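PDB 3G0O: 3-hydroxyisobutyrate dehydrogenase from Salmonella typhimurium, which probably oxidises L-threonate to 2-oxo-tetronate, with NAD(+) preferred over NADP(+) as cosubstrate. Local coordinates for residues A[125-130]-A[141-146]. Sequence-based numbering, arbitrary orientation.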
loop_
_atom_site.group_PDB
_atom_site.type_symbol
_atom_site.label_atom_id
_atom_site.label_comp_id
_atom_site.label_asym_id
_atom_site.label_seq_id
_atom_site.Cartn_x
_atom_site.Cartn_y
_atom_site.Cartn_z
ATOM N N ASP A 125 16.672 -20.464 -5.485
ATOM C CA ASP A 125 16.428 -19.113 -5.976
ATOM C C ASP A 125 15.424 -18.596 -4.957
ATOM O O ASP A 125 14.221 -18.786 -5.112
ATOM C CB ASP A 125 15.814 -19.192 -7.375
ATOM C CG ASP A 125 15.426 -17.835 -7.927
ATOM O OD1 ASP A 125 15.930 -16.819 -7.412
ATOM O OD2 ASP A 125 14.626 -17.795 -8.884
ATOM N N ALA A 126 15.921 -17.943 -3.913
ATOM C CA ALA A 126 15.050 -17.500 -2.836
ATOM C C ALA A 126 15.073 -16.042 -2.394
ATOM O O ALA A 126 15.428 -15.743 -1.250
ATOM C CB ALA A 126 15.290 -18.396 -1.618
ATOM N N PRO A 127 14.687 -15.113 -3.279
ATOM C CA PRO A 127 14.692 -13.710 -2.854
ATOM C C PRO A 127 13.682 -13.546 -1.713
ATOM O O PRO A 127 12.716 -14.308 -1.618
ATOM C CB PRO A 127 14.291 -12.958 -4.129
ATOM C CG PRO A 127 13.498 -13.976 -4.904
ATOM C CD PRO A 127 14.284 -15.242 -4.687
ATOM N N VAL A 128 13.902 -12.561 -0.850
ATOM C CA VAL A 128 13.014 -12.354 0.291
ATOM C C VAL A 128 12.420 -10.954 0.423
ATOM O O VAL A 128 12.811 -10.019 -0.277
ATOM C CB VAL A 128 13.747 -12.656 1.614
ATOM C CG1 VAL A 128 14.197 -14.104 1.641
ATOM C CG2 VAL A 128 14.946 -11.725 1.761
ATOM N N SER A 129 11.473 -10.833 1.349
ATOM C CA SER A 129 10.824 -9.568 1.644
ATOM C C SER A 129 10.219 -9.630 3.044
ATOM O O SER A 129 10.399 -10.618 3.764
ATOM C CB SER A 129 9.733 -9.253 0.618
ATOM O OG SER A 129 9.194 -7.961 0.857
ATOM N N GLY A 130 9.517 -8.571 3.433
ATOM C CA GLY A 130 8.902 -8.538 4.748
ATOM C C GLY A 130 9.413 -7.426 5.650
ATOM O O GLY A 130 8.759 -7.078 6.629
ATOM N N THR A 141 9.382 -13.328 4.325
ATOM C CA THR A 141 8.511 -13.908 3.317
ATOM C C THR A 141 9.500 -14.326 2.241
ATOM O O THR A 141 10.334 -13.527 1.812
ATOM C CB THR A 141 7.514 -12.894 2.741
ATOM O OG1 THR A 141 6.432 -12.720 3.666
ATOM C CG2 THR A 141 6.952 -13.391 1.416
ATOM N N VAL A 142 9.432 -15.584 1.824
ATOM C CA VAL A 142 10.351 -16.075 0.813
ATOM C C VAL A 142 9.608 -16.505 -0.441
ATOM O O VAL A 142 8.605 -17.211 -0.366
ATOM C CB VAL A 142 11.166 -17.281 1.338
ATOM C CG1 VAL A 142 12.269 -17.641 0.350
ATOM C CG2 VAL A 142 11.752 -16.955 2.707
HETATM N N MSE A 143 10.092 -16.044 -1.590
HETATM C CA MSE A 143 9.515 -16.415 -2.874
HETATM C C MSE A 143 10.613 -17.248 -3.523
HETATM O O MSE A 143 11.510 -16.732 -4.193
HETATM C CB MSE A 143 9.158 -15.167 -3.695
HETATM C CG MSE A 143 10.151 -14.021 -3.630
HETATM SE SE MSE A 143 9.237 -12.286 -3.571
HETATM C CE MSE A 143 9.500 -11.919 -1.692
ATOM N N ALA A 144 10.533 -18.556 -3.308
ATOM C CA ALA A 144 11.556 -19.467 -3.788
ATOM C C ALA A 144 11.164 -20.489 -4.834
ATOM O O ALA A 144 10.015 -20.917 -4.921
ATOM C CB ALA A 144 12.175 -20.189 -2.590
ATOM N N SER A 145 12.157 -20.878 -5.625
ATOM C CA SER A 145 11.979 -21.891 -6.651
ATOM C C SER A 145 13.286 -22.678 -6.711
ATOM O O SER A 145 14.372 -22.112 -6.560
ATOM C CB SER A 145 11.668 -21.250 -8.011
ATOM O OG SER A 145 12.753 -20.478 -8.487
ATOM N N GLY A 146 13.177 -23.985 -6.918
ATOM C CA GLY A 146 14.362 -24.820 -6.972
ATOM C C GLY A 146 14.010 -26.271 -6.709
ATOM O O GLY A 146 12.856 -26.593 -6.424
#
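D125 and S145 join strands 122-129 and 140-145 as an antiparallel hydrogen-bonded pair, as do S129 and T141 further along, and between them the ladder keeps one nearly straight bond, from M143 N to P127 O (3.1 Å, 172° at the hydrogen). P127 has no N-H to give back; instead its ring turns CD against M143 O at 3.2 Å, where the strand 122-129 is interrupted. The selenomethionine side chain of M143 bends at both chi2 and chi3 and runs from P127 toward S129: its CG touches P127 CG at 3.6 Å, and the methyl CE reaches S129 CB at 3.5 Å. On the face bearing V128 and V142, V128 CG1 packs against V142 CG2, the two side chains running alongside each other, and A126 CB rests against both V142 CG1 and A144 CB. The pair belongs to the Rossmann-type NAD-binding domain, with 140-145 running against the parallel strands that precede it. P127, S129, M143 and S145 meet helix 174-202, which carries K179, the predicted active-site lysine, beside P127. S129 OG bonds a tartrate, probably from crystallisation, and A218 N of the second subunit. At the other end D125 OD2 lies 3.3 Å from S145 OG, but the carboxylate is hydrogen-bonded by G173 N and S176 OG, while the serine hydroxyl bonds T171 O and G175 N.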